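Local coordinates for protein exoglucanase A (Cellulomonas fimi, PDB 7CBD) that hydrolyses, through this family 6 catalytic domain, beta-1,4-glucosidic linkages of cellulose with inversion, releasing cellobiose from non-reducing chain ends, at residues Glu160-Cys163 / Gln164-Ala167; Leu211-Glu214 / Val215-Thr219; Thr219-Gly222 / Phe223-Asp227; Phe268-Ile271 / Asp272-Ala275; Arg279-Ala283 / Ala284-Ser288. One frame throughout, in Å; residues are numbered along the deposited sequence.

Contact 1 of 5, residues Glu160-Cys163 / Gln164-Ala167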
loop_
_atom_site.group_PDB
_atom_site.type_symbol
_atom_site.label_atom_id
_atom_site.label_comp_id
_atom_site.label_asym_id
_atom_site.label_seq_id
_atom_site.Cartn_x
_atom_site.Cartn_y
_atom_site.Cartn_z
ATOM N N GLU A 160 -9.142 17.006 13.105
ATOM C CA GLU A 160 -9.964 15.971 13.716
ATOM C C GLU A 160 -9.441 15.676 15.116
ATOM O O GLU A 160 -8.249 15.382 15.272
ATOM C CB GLU A 160 -9.945 14.707 12.865
ATOM C CG GLU A 160 -10.391 13.429 13.581
ATOM C CD GLU A 160 -11.768 13.532 14.228
ATOM O OE1 GLU A 160 -12.672 14.182 13.658
ATOM O OE2 GLU A 160 -11.946 12.951 15.317
ATOM N N PRO A 161 -10.275 15.772 16.155
ATOM C CA PRO A 161 -9.791 15.488 17.519
ATOM C C PRO A 161 -9.093 14.145 17.671
ATOM O O PRO A 161 -8.104 14.051 18.403
ATOM C CB PRO A 161 -11.064 15.603 18.368
ATOM C CG PRO A 161 -11.904 16.602 17.618
ATOM C CD PRO A 161 -11.637 16.344 16.152
ATOM N N ALA A 162 -9.557 13.111 16.970
ATOM C CA ALA A 162 -8.893 11.815 17.064
ATOM C C ALA A 162 -7.449 11.889 16.587
ATOM O O ALA A 162 -6.586 11.182 17.117
ATOM C CB ALA A 162 -9.647 10.767 16.255
ATOM N N CYS A 163 -7.158 12.735 15.595
ATOM C CA CYS A 163 -5.779 12.872 15.140
ATOM C C CYS A 163 -4.937 13.689 16.113
ATOM O O CYS A 163 -3.752 13.400 16.296
ATOM C CB CYS A 163 -5.722 13.441 13.720
ATOM S SG CYS A 163 -6.324 12.289 12.463
ATOM N N GLN A 164 -5.532 14.703 16.754
ATOM C CA GLN A 164 -4.839 15.393 17.836
ATOM C C GLN A 164 -4.474 14.416 18.945
ATOM O O GLN A 164 -3.339 14.411 19.441
ATOM C CB GLN A 164 -5.730 16.508 18.382
ATOM C CG GLN A 164 -6.015 17.591 17.371
ATOM C CD GLN A 164 -7.227 18.411 17.734
ATOM O OE1 GLN A 164 -7.627 18.463 18.901
ATOM N NE2 GLN A 164 -7.813 19.077 16.742
ATOM N N GLN A 165 -5.430 13.565 19.333
ATOM C CA GLN A 165 -5.195 12.584 20.386
ATOM C C GLN A 165 -4.122 11.587 19.977
ATOM O O GLN A 165 -3.302 11.170 20.804
ATOM C CB GLN A 165 -6.498 11.840 20.699
ATOM C CG GLN A 165 -7.595 12.707 21.308
ATOM C CD GLN A 165 -9.006 12.170 21.046
ATOM O OE1 GLN A 165 -9.188 11.059 20.534
ATOM N NE2 GLN A 165 -10.011 12.970 21.389
ATOM N N ALA A 166 -4.106 11.205 18.700
ATOM C CA ALA A 166 -3.189 10.174 18.233
ATOM C C ALA A 166 -1.779 10.705 18.027
ATOM O O ALA A 166 -0.820 9.931 18.101
ATOM C CB ALA A 166 -3.708 9.556 16.932
ATOM N N ALA A 167 -1.639 12.011 17.770
ATOM C CA ALA A 167 -0.357 12.605 17.386
ATOM C C ALA A 167 0.820 12.196 18.260
ATOM O O ALA A 167 1.825 11.719 17.708
ATOM C CB ALA A 167 -0.484 14.130 17.247
HETATM O O HOH W 1 -8.368 16.101 20.784
#
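Backbone bonds first: P161 and Q165 are joined where Q165 N gives its hydrogen to P161 O at 2.9 Å, and E160 O takes Q164 N at 3.2 Å. The following two links, A166 N to A162 O and A167 N to C163 O, are more bent, with 138° and 130° at the hydrogen. Together they wind the first turns of helix 161-182, in the family 6 catalytic domain. Side-chain capping is the second kind. E160 stands at the N-cap, and in one of its two modelled conformers OE2 accepts from A162 N at 2.9 Å, on the anti side and out of the carboxylate plane; the second conformer makes this cap provisional. The third kind is packing of glutamine chains. Q165 has CG anti to its carbonyl carbon, chi1 -66°, and the extended chain runs back over the preceding turn, with CG 3.2 Å from P161 O. Its OE1 lies 3.6 Å from A162 CA. Q164 also reaches back: its OE1 accepts from a water at 3.1 Å that donates as well to P161 O, while its NE2 is bonded to I158 O ahead of the helix. Covalent linkage is the fourth, since C163 SG forms a disulfide with C101, and the C163 side chain lies about 8 Å from that of D149, the predicted proton donor. Chemically, backbone bonds wind the turn, the exposed Q164 and Q165 lie over it, and the buried C163 ties it covalently to C101.

Contact 2 of 5, residues Leu211-Glu214 / Val215-Thr219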
loop_
_atom_site.group_PDB
_atom_site.type_symbol
_atom_site.label_atom_id
_atom_site.label_comp_id
_atom_site.label_asym_id
_atom_site.label_seq_id
_atom_site.Cartn_x
_atom_site.Cartn_y
_atom_site.Cartn_z
ATOM N N LEU A 211 8.162 16.682 8.969
ATOM C CA LEU A 211 7.779 15.816 10.080
ATOM C C LEU A 211 8.517 14.482 10.030
ATOM O O LEU A 211 8.919 13.951 11.071
ATOM C CB LEU A 211 6.266 15.608 10.095
ATOM C CG LEU A 211 5.719 14.876 11.322
ATOM C CD1 LEU A 211 4.383 15.492 11.733
ATOM C CD2 LEU A 211 5.568 13.396 11.063
ATOM N N PHE A 212 8.698 13.914 8.833
ATOM C CA PHE A 212 9.480 12.685 8.731
ATOM C C PHE A 212 10.907 12.891 9.225
ATOM O O PHE A 212 11.470 12.017 9.899
ATOM C CB PHE A 212 9.476 12.180 7.286
ATOM C CG PHE A 212 8.157 11.591 6.856
ATOM C CD1 PHE A 212 7.532 10.617 7.623
ATOM C CD2 PHE A 212 7.534 12.021 5.695
ATOM C CE1 PHE A 212 6.317 10.076 7.234
ATOM C CE2 PHE A 212 6.313 11.484 5.300
ATOM C CZ PHE A 212 5.707 10.503 6.070
ATOM N N ALA A 213 11.506 14.042 8.909
ATOM C CA ALA A 213 12.852 14.320 9.401
ATOM C C ALA A 213 12.873 14.447 10.920
ATOM O O ALA A 213 13.812 13.974 11.570
ATOM C CB ALA A 213 13.419 15.571 8.734
ATOM N N GLU A 214 11.855 15.090 11.506
ATOM C CA GLU A 214 11.783 15.168 12.964
ATOM C C GLU A 214 11.722 13.777 13.576
ATOM O O GLU A 214 12.391 13.496 14.578
ATOM C CB GLU A 214 10.553 15.962 13.390
ATOM C CG GLU A 214 10.615 17.421 13.035
ATOM C CD GLU A 214 9.340 18.162 13.392
ATOM O OE1 GLU A 214 8.461 17.562 14.050
ATOM O OE2 GLU A 214 9.218 19.343 13.009
ATOM N N VAL A 215 10.904 12.901 12.998
ATOM C CA VAL A 215 10.810 11.539 13.505
ATOM C C VAL A 215 12.161 10.837 13.399
ATOM O O VAL A 215 12.634 10.217 14.358
ATOM C CB VAL A 215 9.685 10.772 12.791
ATOM C CG1 VAL A 215 9.733 9.286 13.146
ATOM C CG2 VAL A 215 8.338 11.392 13.157
ATOM N N ALA A 216 12.825 10.964 12.247
ATOM C CA ALA A 216 14.158 10.383 12.098
ATOM C C ALA A 216 15.104 10.867 13.197
ATOM O O ALA A 216 15.792 10.067 13.846
ATOM C CB ALA A 216 14.718 10.724 10.717
ATOM N N LYS A 217 15.149 12.182 13.422
ATOM C CA LYS A 217 16.077 12.739 14.398
ATOM C C LYS A 217 15.743 12.325 15.829
ATOM O O LYS A 217 16.621 12.389 16.697
ATOM C CB LYS A 217 16.156 14.259 14.246
ATOM C CG LYS A 217 16.891 14.680 12.980
ATOM C CD LYS A 217 16.953 16.188 12.813
ATOM C CE LYS A 217 15.616 16.751 12.390
ATOM N NZ LYS A 217 15.758 18.161 11.941
ATOM N N SER A 218 14.507 11.883 16.090
ATOM C CA SER A 218 14.123 11.398 17.414
ATOM C C SER A 218 14.577 9.967 17.681
ATOM O O SER A 218 14.566 9.539 18.838
ATOM C CB SER A 218 12.605 11.478 17.605
ATOM O OG SER A 218 11.943 10.409 16.932
ATOM N N THR A 219 14.956 9.217 16.651
ATOM C CA THR A 219 15.379 7.839 16.853
ATOM C C THR A 219 16.823 7.796 17.355
ATOM O O THR A 219 17.577 8.767 17.244
ATOM C CB THR A 219 15.246 7.027 15.556
ATOM O OG1 THR A 219 16.219 7.479 14.605
ATOM C CG2 THR A 219 13.839 7.143 14.964
#
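A216, whose N-H is bonded to F212 O one turn back, offers its own carbonyl oxygen to two donors of T219: OG1 at 2.7 Å, in the carbonyl plane, and the backbone N at 3.0 Å. A neighbouring carbonyl is treated alike. S218 OG, placed by a chi1 of 78° between its backbone N and carbonyl carbon, donates to V215 O at 2.7 Å, in plane and on a lone pair, whereas S218 N and T219 N reach that oxygen only weakly. With alanine in place of S218 the hydroxyl is gone, and V215 O is likely to be left with weak backbone donors among the groups described. Upstream, the amide of V215 binds L211 O, and V215 CG2 rests 4.0 Å from L211 CD2 in one of the two modelled L211 conformers. K217 bonds through N to A213 O, then bends at chi3 (-74°) and brings CE back to 3.4 Å from that carbonyl oxygen. E214 OE2 and K217 NZ lie 6.7 Å apart, unpaired with each other; E214 OE1 instead forms a salt bridge to R171 of helix 161-182. The S218 and T219 hydroxyls thus take up carbonyls at the C-terminal end of helix 202-218, part of the distorted alpha/beta barrel of family 6 glycosidases.

Contact 3 of 5, residues Thr219-Gly222 / Phe223-Asp227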
loop_
_atom_site.group_PDB
_atom_site.type_symbol
_atom_site.label_atom_id
_atom_site.label_comp_id
_atom_site.label_asym_id
_atom_site.label_seq_id
_atom_site.Cartn_x
_atom_site.Cartn_y
_atom_site.Cartn_z
ATOM N N THR A 219 14.956 9.217 16.651
ATOM C CA THR A 219 15.379 7.839 16.853
ATOM C C THR A 219 16.823 7.796 17.355
ATOM O O THR A 219 17.577 8.767 17.244
ATOM C CB THR A 219 15.246 7.027 15.556
ATOM O OG1 THR A 219 16.219 7.479 14.605
ATOM C CG2 THR A 219 13.839 7.143 14.964
ATOM N N THR A 220 17.224 6.652 17.915
ATOM C CA THR A 220 18.595 6.576 18.416
ATOM C C THR A 220 19.621 6.596 17.286
ATOM O O THR A 220 20.725 7.122 17.467
ATOM C CB THR A 220 18.804 5.357 19.318
ATOM O OG1 THR A 220 18.533 4.166 18.578
ATOM C CG2 THR A 220 17.895 5.416 20.532
ATOM N N ALA A 221 19.293 6.034 16.124
ATOM C CA ALA A 221 20.241 6.024 15.015
ATOM C C ALA A 221 20.068 7.199 14.055
ATOM O O ALA A 221 20.813 7.301 13.073
ATOM C CB ALA A 221 20.167 4.697 14.259
ATOM N N GLY A 222 19.105 8.082 14.302
ATOM C CA GLY A 222 18.930 9.226 13.423
ATOM C C GLY A 222 18.445 8.806 12.049
ATOM O O GLY A 222 17.610 7.908 11.899
ATOM N N PHE A 223 18.993 9.457 11.023
ATOM C CA PHE A 223 18.519 9.209 9.666
ATOM C C PHE A 223 18.742 7.767 9.231
ATOM O O PHE A 223 17.978 7.247 8.414
ATOM C CB PHE A 223 19.135 10.216 8.696
ATOM C CG PHE A 223 18.563 11.600 8.843
ATOM C CD1 PHE A 223 17.316 11.903 8.320
ATOM C CD2 PHE A 223 19.244 12.580 9.551
ATOM C CE1 PHE A 223 16.766 13.167 8.482
ATOM C CE2 PHE A 223 18.703 13.846 9.716
ATOM C CZ PHE A 223 17.464 14.140 9.177
ATOM N N ALA A 224 19.742 7.086 9.791
ATOM C CA ALA A 224 19.982 5.692 9.427
ATOM C C ALA A 224 18.821 4.768 9.789
ATOM O O ALA A 224 18.751 3.645 9.272
ATOM C CB ALA A 224 21.261 5.190 10.095
ATOM N N SER A 225 17.921 5.204 10.672
ATOM C CA SER A 225 16.804 4.356 11.083
ATOM C C SER A 225 15.834 4.067 9.952
ATOM O O SER A 225 15.104 3.071 10.023
ATOM C CB SER A 225 16.029 5.023 12.213
ATOM O OG SER A 225 16.850 5.195 13.350
ATOM N N ILE A 226 15.787 4.926 8.940
ATOM C CA ILE A 226 14.819 4.826 7.857
ATOM C C ILE A 226 15.573 4.552 6.566
ATOM O O ILE A 226 16.337 5.399 6.090
ATOM C CB ILE A 226 13.979 6.109 7.748
ATOM C CG1 ILE A 226 13.178 6.334 9.034
ATOM C CG2 ILE A 226 13.060 6.046 6.546
ATOM C CD1 ILE A 226 12.553 7.712 9.140
ATOM N N ASP A 227 15.339 3.377 5.985
ATOM C CA ASP A 227 16.030 3.008 4.755
ATOM C C ASP A 227 15.387 3.610 3.515
ATOM O O ASP A 227 16.080 3.866 2.521
ATOM C CB ASP A 227 16.074 1.490 4.648
ATOM C CG ASP A 227 16.930 0.881 5.725
ATOM O OD1 ASP A 227 18.173 0.952 5.616
ATOM O OD2 ASP A 227 16.361 0.355 6.696
HETATM O O HOH W 2 17.161 3.978 15.783
HETATM O O HOH W 3 22.435 8.247 10.314
#
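Chi1 of 69° at T219 turns OG1 inward, and chi1 of -62° at S225, in one of its two modelled conformers, swings OG to meet it, leaving the two hydroxyl oxygens 2.7 Å apart. T219 OG1, G222 O (a weak partner at 3.2 Å from S225 OG) and a water all lie within range of the S225 hydroxyl, and its proton is not assigned. T219 CB and A221 CB flank this hydroxyl, the latter 3.5 Å from S225 OG. Exchanging T219 for a valine would remove OG1 and is likely to leave the S225 hydroxyl without its closest protein partner. S225 N donates to G222 O at 3.0 Å with 163° at the hydrogen; this bond from residue i+3 to i defines the short 3-10 turn within the connection from helix 202-218 to strand 228-231 of the barrel. G222 has positive phi, and a beta carbon there would run into F223 N. Two waters supplement the turn. One accepts from A221 N at 3.0 Å and also bonds S225 OG; the other accepts from A224 N, which itself bonds A221 O only weakly. A methyl pair, A221 CB and A224 CB, closes at 4.3 Å. Beyond them, F223 carries its ring to F286, edge-to-face.

Contact 4 of 5, residues Phe268-Ile271 / Asp272-Ala275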
loop_
_atom_site.group_PDB
_atom_site.type_symbol
_atom_site.label_atom_id
_atom_site.label_comp_id
_atom_site.label_asym_id
_atom_site.label_seq_id
_atom_site.Cartn_x
_atom_site.Cartn_y
_atom_site.Cartn_z
ATOM N N PHE A 268 -0.045 13.974 -10.415
ATOM C CA PHE A 268 -1.150 13.178 -10.932
ATOM C C PHE A 268 -0.924 11.681 -10.762
ATOM O O PHE A 268 -1.842 10.893 -11.019
ATOM C CB PHE A 268 -1.327 13.414 -12.437
ATOM C CG PHE A 268 -1.795 14.798 -12.828
ATOM C CD1 PHE A 268 -2.097 15.782 -11.896
ATOM C CD2 PHE A 268 -1.945 15.093 -14.175
ATOM C CE1 PHE A 268 -2.537 17.036 -12.314
ATOM C CE2 PHE A 268 -2.387 16.332 -14.592
ATOM C CZ PHE A 268 -2.679 17.308 -13.664
ATOM N N ASP A 269 0.276 11.261 -10.382
ATOM C CA ASP A 269 0.584 9.838 -10.334
ATOM C C ASP A 269 1.746 9.614 -9.382
ATOM O O ASP A 269 2.351 10.561 -8.875
ATOM C CB ASP A 269 0.853 9.268 -11.736
ATOM C CG ASP A 269 1.974 9.985 -12.466
ATOM O OD1 ASP A 269 3.017 10.240 -11.839
ATOM O OD2 ASP A 269 1.819 10.265 -13.679
ATOM N N GLU A 270 2.047 8.339 -9.144
ATOM C CA GLU A 270 2.992 7.988 -8.096
ATOM C C GLU A 270 4.439 8.072 -8.549
ATOM O O GLU A 270 5.322 8.267 -7.709
ATOM C CB GLU A 270 2.656 6.611 -7.513
ATOM C CG GLU A 270 1.307 6.587 -6.787
ATOM C CD GLU A 270 1.251 7.573 -5.627
ATOM O OE1 GLU A 270 1.859 7.291 -4.575
ATOM O OE2 GLU A 270 0.609 8.640 -5.766
ATOM N N ILE A 271 4.708 7.940 -9.849
ATOM C CA ILE A 271 6.052 8.234 -10.342
ATOM C C ILE A 271 6.414 9.680 -10.031
ATOM O O ILE A 271 7.486 9.972 -9.488
ATOM C CB ILE A 271 6.166 7.921 -11.847
ATOM C CG1 ILE A 271 6.148 6.404 -12.086
ATOM C CG2 ILE A 271 7.424 8.554 -12.444
ATOM C CD1 ILE A 271 7.252 5.650 -11.385
ATOM N N ASP A 272 5.513 10.606 -10.349
ATOM C CA ASP A 272 5.803 12.007 -10.074
ATOM C C ASP A 272 5.853 12.276 -8.576
ATOM O O ASP A 272 6.684 13.062 -8.108
ATOM C CB ASP A 272 4.784 12.899 -10.780
ATOM C CG ASP A 272 4.875 12.797 -12.299
ATOM O OD1 ASP A 272 5.900 12.296 -12.807
ATOM O OD2 ASP A 272 3.925 13.211 -12.991
ATOM N N TYR A 273 4.986 11.611 -7.810
ATOM C CA TYR A 273 4.937 11.830 -6.371
ATOM C C TYR A 273 6.213 11.341 -5.689
ATOM O O TYR A 273 6.770 12.036 -4.835
ATOM C CB TYR A 273 3.692 11.151 -5.789
ATOM C CG TYR A 273 3.597 11.293 -4.293
ATOM C CD1 TYR A 273 3.494 12.546 -3.696
ATOM C CD2 TYR A 273 3.620 10.173 -3.472
ATOM C CE1 TYR A 273 3.428 12.671 -2.316
ATOM C CE2 TYR A 273 3.561 10.288 -2.103
ATOM C CZ TYR A 273 3.468 11.543 -1.529
ATOM O OH TYR A 273 3.422 11.687 -0.166
ATOM N N THR A 274 6.706 10.156 -6.062
ATOM C CA THR A 274 7.938 9.661 -5.446
ATOM C C THR A 274 9.138 10.540 -5.796
ATOM O O THR A 274 10.013 10.764 -4.951
ATOM C CB THR A 274 8.193 8.188 -5.793
ATOM O OG1 THR A 274 8.100 7.988 -7.208
ATOM C CG2 THR A 274 7.198 7.270 -5.083
ATOM N N ALA A 275 9.196 11.065 -7.024
ATOM C CA ALA A 275 10.268 11.997 -7.371
ATOM C C ALA A 275 10.172 13.267 -6.535
ATOM O O ALA A 275 11.182 13.777 -6.030
ATOM C CB ALA A 275 10.223 12.337 -8.864
HETATM O O HOH W 4 1.868 14.745 -12.323
#
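D269 and D272 meet at the N-terminus of helix 270-283, where D269 is the N-cap: its OD1 takes D272 N at 2.9 Å, 166° at the hydrogen, nearly along the C-O axis. A chi1 of 57° sets the carboxylate between the backbone N and the carbonyl carbon, where it can reach that amide. The same OD1 of D269 stands 3.3 Å from D272 OD2, a like-charge approach that would probably be eased by the helix N-terminus. Y273 N bonds D269 O, beginning the regular helical pattern, and T274 N bonds E270 O. The T274 hydroxyl adds to this: OG1 lies 2.8 Å from E270 O and 3.1 Å from I271 O, and the proton's choice between them is not settled. E270 and Y273 run side by side in the same direction, with E270 OE1 3.6 Å from Y273 CD2 and the carboxylate 34° from the ring plane. This helix lies in the connection between the neighbouring parallel strands 228-231 and 291-295, and V294 packs on both E270 and T274. A second shell fixes the polar ends: E270 is held by S196 and S231, Y273 OH by I193 O, and D269 OD2 by E241 N. A water lies 2.7 Å from D272 OD2 and can donate to it, though it has other acceptors nearby; that water receives the N-H of F268, its oxygen 2.8 Å from F268 N.

Contact 5 of 5, residues Arg279-Ala283 / Ala284-Ser288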
loop_
_atom_site.group_PDB
_atom_site.type_symbol
_atom_site.label_atom_id
_atom_site.label_comp_id
_atom_site.label_asym_id
_atom_site.label_seq_id
_atom_site.Cartn_x
_atom_site.Cartn_y
_atom_site.Cartn_z
ATOM N N ARG A 279 12.953 14.447 -3.461
ATOM C CA ARG A 279 13.578 15.766 -3.398
ATOM C C ARG A 279 13.361 16.404 -2.034
ATOM O O ARG A 279 14.315 16.828 -1.371
ATOM C CB ARG A 279 12.993 16.676 -4.479
ATOM C CG ARG A 279 13.475 16.412 -5.889
ATOM C CD ARG A 279 13.030 17.527 -6.839
ATOM N NE ARG A 279 11.580 17.554 -7.040
ATOM C CZ ARG A 279 10.950 16.914 -8.019
ATOM N NH1 ARG A 279 11.640 16.191 -8.887
ATOM N NH2 ARG A 279 9.630 16.995 -8.127
ATOM N N LEU A 280 12.102 16.481 -1.599
ATOM C CA LEU A 280 11.794 17.180 -0.357
ATOM C C LEU A 280 12.415 16.487 0.848
ATOM O O LEU A 280 12.880 17.153 1.784
ATOM C CB LEU A 280 10.282 17.290 -0.169
ATOM C CG LEU A 280 9.546 18.188 -1.155
ATOM C CD1 LEU A 280 8.064 18.119 -0.884
ATOM C CD2 LEU A 280 10.046 19.617 -1.075
ATOM N N LEU A 281 12.410 15.155 0.861
ATOM C CA LEU A 281 12.982 14.437 1.993
ATOM C C LEU A 281 14.480 14.683 2.093
ATOM O O LEU A 281 15.006 14.917 3.187
ATOM C CB LEU A 281 12.674 12.948 1.881
ATOM C CG LEU A 281 11.206 12.605 2.150
ATOM C CD1 LEU A 281 10.868 11.241 1.559
ATOM C CD2 LEU A 281 10.877 12.665 3.646
ATOM N N VAL A 282 15.183 14.661 0.958
ATOM C CA VAL A 282 16.612 14.959 0.981
ATOM C C VAL A 282 16.847 16.378 1.479
ATOM O O VAL A 282 17.702 16.622 2.337
ATOM C CB VAL A 282 17.246 14.720 -0.399
ATOM C CG1 VAL A 282 18.680 15.246 -0.428
ATOM C CG2 VAL A 282 17.202 13.244 -0.744
ATOM N N ALA A 283 16.074 17.335 0.967
ATOM C CA ALA A 283 16.223 18.714 1.414
ATOM C C ALA A 283 15.954 18.855 2.908
ATOM O O ALA A 283 16.562 19.704 3.575
ATOM C CB ALA A 283 15.299 19.620 0.603
ATOM N N ALA A 284 15.079 18.013 3.458
ATOM C CA ALA A 284 14.735 18.058 4.874
ATOM C C ALA A 284 15.765 17.377 5.764
ATOM O O ALA A 284 15.637 17.452 6.992
ATOM C CB ALA A 284 13.356 17.433 5.104
ATOM N N GLY A 285 16.759 16.696 5.189
ATOM C CA GLY A 285 17.842 16.139 5.977
ATOM C C GLY A 285 18.182 14.692 5.678
ATOM O O GLY A 285 19.213 14.204 6.141
ATOM N N PHE A 286 17.341 13.991 4.920
ATOM C CA PHE A 286 17.618 12.597 4.612
ATOM C C PHE A 286 18.760 12.494 3.605
ATOM O O PHE A 286 18.923 13.368 2.751
ATOM C CB PHE A 286 16.364 11.925 4.049
ATOM C CG PHE A 286 15.341 11.621 5.101
ATOM C CD1 PHE A 286 15.398 10.429 5.813
ATOM C CD2 PHE A 286 14.361 12.552 5.430
ATOM C CE1 PHE A 286 14.480 10.156 6.813
ATOM C CE2 PHE A 286 13.441 12.283 6.431
ATOM C CZ PHE A 286 13.502 11.079 7.121
ATOM N N PRO A 287 19.563 11.435 3.682
ATOM C CA PRO A 287 20.625 11.253 2.688
ATOM C C PRO A 287 20.027 10.920 1.331
ATOM O O PRO A 287 18.959 10.312 1.224
ATOM C CB PRO A 287 21.433 10.075 3.242
ATOM C CG PRO A 287 20.430 9.278 4.039
ATOM C CD PRO A 287 19.495 10.314 4.638
ATOM N N SER A 288 20.732 11.328 0.274
ATOM C CA SER A 288 20.232 11.103 -1.079
ATOM C C SER A 288 20.057 9.624 -1.399
ATOM O O SER A 288 19.325 9.287 -2.339
ATOM C CB SER A 288 21.144 11.782 -2.103
ATOM O OG SER A 288 22.436 11.206 -2.093
#
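F286 N reaches back to L281 O at 3.1 Å and G285 N to V282 O at 3.0 Å, with G285 at a phi of 132°, which makes the Schellman motif that ends helix 270-283, just after A284 N has kept the helical bond to L280 O at 2.9 Å and added a weak one to L281 O. The chain reversal brings F286 against L281, the apolar pair that commonly accompanies this cap, and it turns on a residue without a side chain, since a beta carbon at the G285 phi would be jammed against the A284 carbonyl oxygen. F286 CG stands anti to its carbonyl carbon, chi1 -75°, which lays the ring along L281. There L281 CD2 meets F286 CE2 at 3.8 Å, the two side chains crossing at a slant, and L281 O lies at the ring edge, in its plane, 3.3 Å from CD2 of F286. Further round, V282 CA points its hydrogen at F286 O, a CA-H...O contact of 3.3 Å. V282 CG2 then packs 3.7 Å from S288 CA. Outside the segments, L281 leans on F212 and I290, and F286 on A216 and, edge-to-face, on F229. The chemistry implies a helix end closed by its own backbone: carbonyls of the last turn receive main-chain donors, and an apolar clasp covers the inner side as the chain heads for strand 291-295.

In the fold
Contacts 2 and 4 are largely buried; contacts 1, 3 and 5 are partly open, and contacts 3 and 5 lie away from the annotated sites. Contacts 1 and 4 start helices 161-182 and 270-283 with acidic N-caps, though the cap of contact 4 has the firmer evidence. Contacts 2 and 5 end helices, with hydroxyls added to backbone bonds in one and a Schellman glycine in the other. Contact 3 continues contact 2 through T219. Contacts 2, 3 and 5 touch one another: F223 CD1 is 3.7 Å from A216 CB and 3.5 Å from F286 CD1, so one apolar cluster joins both helices. Contacts 4 and 5 share helix 270-283, centres about 16 Å apart; contact 1 touches none.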